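Long-range contacts in lyase/mutase (Burkholderia cenocepacia, PDB 4LSB), which is a magnesium-binding enzyme of the lyase/mutase type, built on a TIM-barrel fold and present as two subunits: residues 31-36 / 49-54; 192-197 / 216-221. All coordinates share one frame; numbering follows the deposited sequence.

Interaction 1. Residues 31-36 / 49-54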
# COMPACT_ATOMS: atom_id res chain seq x y z
N ALA B 31 -11.25 25.54 8.29
CA ALA B 31 -10.41 24.79 7.33
C ALA B 31 -10.78 23.31 7.41
O ALA B 31 -11.23 22.83 8.42
CB ALA B 31 -8.91 24.95 7.68
N PHE B 32 -10.55 22.58 6.32
CA PHE B 32 -10.77 21.12 6.33
C PHE B 32 -9.54 20.39 5.89
O PHE B 32 -8.73 20.92 5.18
CB PHE B 32 -11.99 20.70 5.48
CG PHE B 32 -11.79 20.78 3.99
CD1 PHE B 32 -11.96 21.97 3.32
CD2 PHE B 32 -11.51 19.64 3.25
CE1 PHE B 32 -11.78 22.04 1.95
CE2 PHE B 32 -11.33 19.69 1.89
CZ PHE B 32 -11.45 20.91 1.23
N ILE B 33 -9.42 19.14 6.29
CA ILE B 33 -8.26 18.35 5.93
C ILE B 33 -8.68 17.49 4.73
O ILE B 33 -9.76 16.91 4.73
CB ILE B 33 -7.80 17.44 7.09
CG1 ILE B 33 -7.31 18.30 8.25
CG2 ILE B 33 -6.71 16.52 6.63
CD1 ILE B 33 -6.99 17.54 9.54
N ILE B 34 -7.82 17.45 3.73
CA ILE B 34 -7.96 16.58 2.60
C ILE B 34 -6.79 15.59 2.65
O ILE B 34 -5.63 15.92 2.34
CB ILE B 34 -8.08 17.33 1.26
CG1 ILE B 34 -8.38 16.35 0.13
CG2 ILE B 34 -6.84 18.13 0.95
CD1 ILE B 34 -8.88 17.01 -1.14
N PRO B 35 -7.08 14.36 3.14
CA PRO B 35 -5.97 13.42 3.31
C PRO B 35 -5.64 12.71 2.02
O PRO B 35 -6.44 12.74 1.05
CB PRO B 35 -6.52 12.47 4.35
CG PRO B 35 -7.95 12.38 4.01
CD PRO B 35 -8.34 13.78 3.61
N ASN B 36 -4.48 12.06 2.01
CA ASN B 36 -3.88 11.52 0.81
C ASN B 36 -3.62 9.97 0.90
O ASN B 36 -2.55 9.55 1.25
CB ASN B 36 -2.53 12.19 0.49
CG ASN B 36 -2.61 13.72 0.36
OD1 ASN B 36 -2.70 14.44 1.37
ND2 ASN B 36 -2.59 14.22 -0.86
N ALA B 49 -13.22 6.70 8.15
CA ALA B 49 -12.79 7.62 9.22
C ALA B 49 -13.61 8.95 9.30
O ALA B 49 -13.50 9.71 10.26
CB ALA B 49 -11.33 7.98 9.09
N GLY B 50 -14.35 9.25 8.26
CA GLY B 50 -15.14 10.48 8.25
C GLY B 50 -14.61 11.62 7.42
O GLY B 50 -15.20 12.68 7.42
N PHE B 51 -13.54 11.41 6.65
CA PHE B 51 -13.03 12.50 5.78
C PHE B 51 -14.04 12.73 4.67
O PHE B 51 -14.86 11.83 4.34
CB PHE B 51 -11.63 12.23 5.30
CG PHE B 51 -10.61 12.34 6.37
CD1 PHE B 51 -10.18 13.58 6.81
CD2 PHE B 51 -10.10 11.19 6.97
CE1 PHE B 51 -9.22 13.68 7.81
CE2 PHE B 51 -9.17 11.30 8.02
CZ PHE B 51 -8.73 12.55 8.43
N GLU B 52 -14.05 13.97 4.16
CA GLU B 52 -15.08 14.39 3.20
C GLU B 52 -14.58 14.51 1.75
O GLU B 52 -15.38 14.73 0.84
CB GLU B 52 -15.70 15.70 3.64
CG GLU B 52 -16.69 15.51 4.79
CD GLU B 52 -17.16 16.84 5.33
OE1 GLU B 52 -18.20 17.31 4.87
OE2 GLU B 52 -16.49 17.44 6.17
N ALA B 53 -13.29 14.34 1.58
CA ALA B 53 -12.66 14.38 0.26
C ALA B 53 -11.37 13.67 0.38
O ALA B 53 -10.85 13.52 1.49
CB ALA B 53 -12.43 15.81 -0.12
N LEU B 54 -10.80 13.28 -0.74
CA LEU B 54 -9.45 12.67 -0.77
C LEU B 54 -8.61 13.36 -1.84
O LEU B 54 -9.16 13.86 -2.82
CB LEU B 54 -9.57 11.15 -1.10
CG LEU B 54 -10.53 10.36 -0.21
CD1 LEU B 54 -10.70 8.95 -0.75
CD2 LEU B 54 -10.02 10.29 1.19
O HOH W 1 -12.34 15.97 4.91
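Pro35 lies over one face of the Phe51 ring where the first strand of the TIM barrel, 32-34, passes the loop that leads from helix 40-48 into the second strand, 54-55. The proline and the ring make a CH-pi contact: CG of Pro35 is 3.8 Å from the ring centroid of Phe51, a line inclined 21° to the ring normal, and its foot falls toward the rim. Ile33 comes obliquely to the far end of the same ring, its CG2 4.0 Å from CE1 of Phe51. With CG1 of Ile33 anti to the carbonyl carbon (chi1 -65°), CG2 is the branch that meets the aromatic carbon. Further along, Ile34 extends its CG1-CD1 arm over the Leu54 carbonyl and against the methyl of Ala53; CD1 of Ile34 is 3.6 Å from O of Leu54. This is the tight side, where apolar groups pack directly and the touching residues are all buried.

The other side is looser and bridged by water. No direct hydrogen bond crosses between the segments; instead one water, at the edge of the Phe51 ring and in its plane, donates to Ile33 O at 2.8 Å and accepts from Glu52 N at 2.7 Å. Glu52, partly exposed, turns to a salt bridge with Arg28, and Gly50 ends the preceding helix with a Schellman motif. Arg261 of the second subunit adds a cation-pi contact to Phe51, so the ring also belongs to the dimer interface. Beyond the seam, a backbone hydrogen bond joins Pro35 to Ala55, beside a CA-H...O contact of Leu54 CA with Pro35 O at 3.5 Å. Ala53 O, buried here with no polar partner in the model, has CD of Pro35 3.3 Å away.

Interaction 2. Residues 192-197 / 216-221; sequences VLYAPG and NVVMGL
The Tyr194 ring is sandwiched between Asn216 and Pro196. On one face ND2 of Asn216 sits over the centre of the Tyr194 ring, 3.3 Å above its plane; on the opposite face CD of Pro196, two residues along the same segment, lies toward the rim of the ring. The amide is not stacked flat, since its plane is turned 55° from that of the ring. Tyr194 and Asn216 run side by side, both rising from the same face of the sheet with CG anti to the backbone N (chi1 171° and 177°). Two hydrogen bonds from outside fix the rotation of the amide: OD1 of Asn216 accepts from Arg238 NE, and ND2 bonds to Ser240 OG. At the ring edge, in plane, come Val218 CG1 and a water. CG1 of Val218 packs on CE1 of Tyr194 at 3.8 Å, while the phenol oxygen OH of Tyr194 presses closely on CB of Val218 at 3.2 Å.

The backbones meet directly at one point, where Asn216 N donates to Leu193 O at 2.9 Å. Beyond it the two chain segments diverge, and waters bridge them: one molecule accepts from Ala195 N and also bonds to Asn216 O, a second accepts from Val218 N and donates to Ala195 O, and a third joins Gly197 N to Val218 O through weak bonds. Leu193 turns to the other side of the sheet, against helix 175-187, whereas Tyr194 and Asn216 share a face.

Strand 192-194, helix 201-211 and strand 215-218 together form a parallel beta-alpha-beta unit, the repeating element of the TIM barrel. Its strands open toward their C-terminal ends, the end of such barrels where active sites lie, and the side chain of Pro196 is about 9 Å from the bound magnesium ion.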
# COMPACT_ATOMS: atom_id res chain seq x y z
N VAL B 192 -8.22 27.37 -6.10
CA VAL B 192 -7.52 27.13 -4.84
C VAL B 192 -6.06 27.35 -5.13
O VAL B 192 -5.60 27.05 -6.23
CB VAL B 192 -7.72 25.71 -4.30
CG1 VAL B 192 -6.98 25.53 -2.98
CG2 VAL B 192 -9.19 25.38 -4.16
N LEU B 193 -5.36 28.00 -4.21
CA LEU B 193 -3.95 28.34 -4.43
C LEU B 193 -3.08 27.60 -3.40
O LEU B 193 -3.43 27.46 -2.26
CB LEU B 193 -3.70 29.86 -4.31
CG LEU B 193 -4.29 30.76 -5.39
CD1 LEU B 193 -3.90 30.32 -6.80
CD2 LEU B 193 -5.80 30.81 -5.21
N TYR B 194 -1.91 27.15 -3.82
CA TYR B 194 -1.10 26.28 -2.95
C TYR B 194 0.40 26.48 -3.24
O TYR B 194 0.84 26.29 -4.38
CB TYR B 194 -1.53 24.84 -3.19
CG TYR B 194 -0.74 23.65 -2.58
CD1 TYR B 194 0.09 23.75 -1.47
CD2 TYR B 194 -0.93 22.39 -3.10
CE1 TYR B 194 0.75 22.64 -0.95
CE2 TYR B 194 -0.29 21.29 -2.60
CZ TYR B 194 0.55 21.43 -1.53
OH TYR B 194 1.16 20.27 -1.07
N ALA B 195 1.16 26.86 -2.20
CA ALA B 195 2.64 26.94 -2.27
C ALA B 195 3.31 25.95 -1.30
O ALA B 195 3.50 26.27 -0.15
CB ALA B 195 3.08 28.35 -1.93
N PRO B 196 3.64 24.74 -1.77
CA PRO B 196 4.20 23.78 -0.84
C PRO B 196 5.58 24.24 -0.36
O PRO B 196 6.32 24.90 -1.10
CB PRO B 196 4.27 22.49 -1.65
CG PRO B 196 4.20 22.92 -3.06
CD PRO B 196 3.46 24.18 -3.11
N GLY B 197 5.89 23.96 0.90
CA GLY B 197 7.16 24.49 1.47
C GLY B 197 7.08 25.72 2.33
O GLY B 197 7.96 25.93 3.15
N ASN B 216 -4.58 26.16 0.08
CA ASN B 216 -4.25 24.85 0.66
C ASN B 216 -2.85 24.98 1.21
O ASN B 216 -1.97 25.55 0.56
CB ASN B 216 -4.26 23.78 -0.47
CG ASN B 216 -3.87 22.39 0.01
OD1 ASN B 216 -4.72 21.57 0.19
ND2 ASN B 216 -2.56 22.10 0.11
N VAL B 217 -2.64 24.42 2.40
CA VAL B 217 -1.32 24.31 3.01
C VAL B 217 -1.07 22.82 3.28
O VAL B 217 -2.00 22.10 3.70
CB VAL B 217 -1.27 25.07 4.35
CG1 VAL B 217 -0.08 24.66 5.17
CG2 VAL B 217 -1.29 26.57 4.05
N VAL B 218 0.13 22.35 2.98
CA VAL B 218 0.50 20.95 3.24
C VAL B 218 1.27 20.90 4.55
O VAL B 218 2.08 21.77 4.83
CB VAL B 218 1.31 20.29 2.10
CG1 VAL B 218 2.64 21.00 1.87
CG2 VAL B 218 1.54 18.82 2.40
N MET B 219 0.98 19.88 5.34
CA MET B 219 1.63 19.65 6.57
C MET B 219 2.42 18.34 6.48
O MET B 219 1.93 17.35 5.92
CB MET B 219 0.64 19.62 7.73
CG MET B 219 0.29 21.01 8.19
SD MET B 219 1.66 21.76 9.09
CE MET B 219 1.81 23.32 8.24
N GLY B 220 3.62 18.38 7.06
CA GLY B 220 4.47 17.20 7.21
C GLY B 220 5.49 16.96 6.11
O GLY B 220 6.10 15.88 6.05
N LEU B 221 5.67 17.93 5.23
CA LEU B 221 6.53 17.78 4.04
C LEU B 221 7.92 18.23 4.42
O LEU B 221 8.90 17.52 4.15
CB LEU B 221 6.00 18.59 2.84
O HOH W 2 0.22 27.28 0.47
O HOH W 3 2.04 24.57 2.03
O HOH W 4 4.22 23.94 3.51

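Overall arrangement
The two contacts follow in series along the chain: interaction 1 closes within the first two strands of the barrel, and interaction 2 opens well over a hundred residues later. Their centres are 15 Å apart, yet both belong to one parallel sheet, in which strand 238-240 stands between 32-34 and 215-218. Interaction 1 brings together the first two strands, at the place where the sheet curls round to close on itself; interaction 2 joins neighbours within it. They meet directly at Ile34 CG2 and Asn216 OD1, 4.1 Å apart. Phe266 of the second subunit packs on both Ile33 and Met219, so both contacts border the subunit interface.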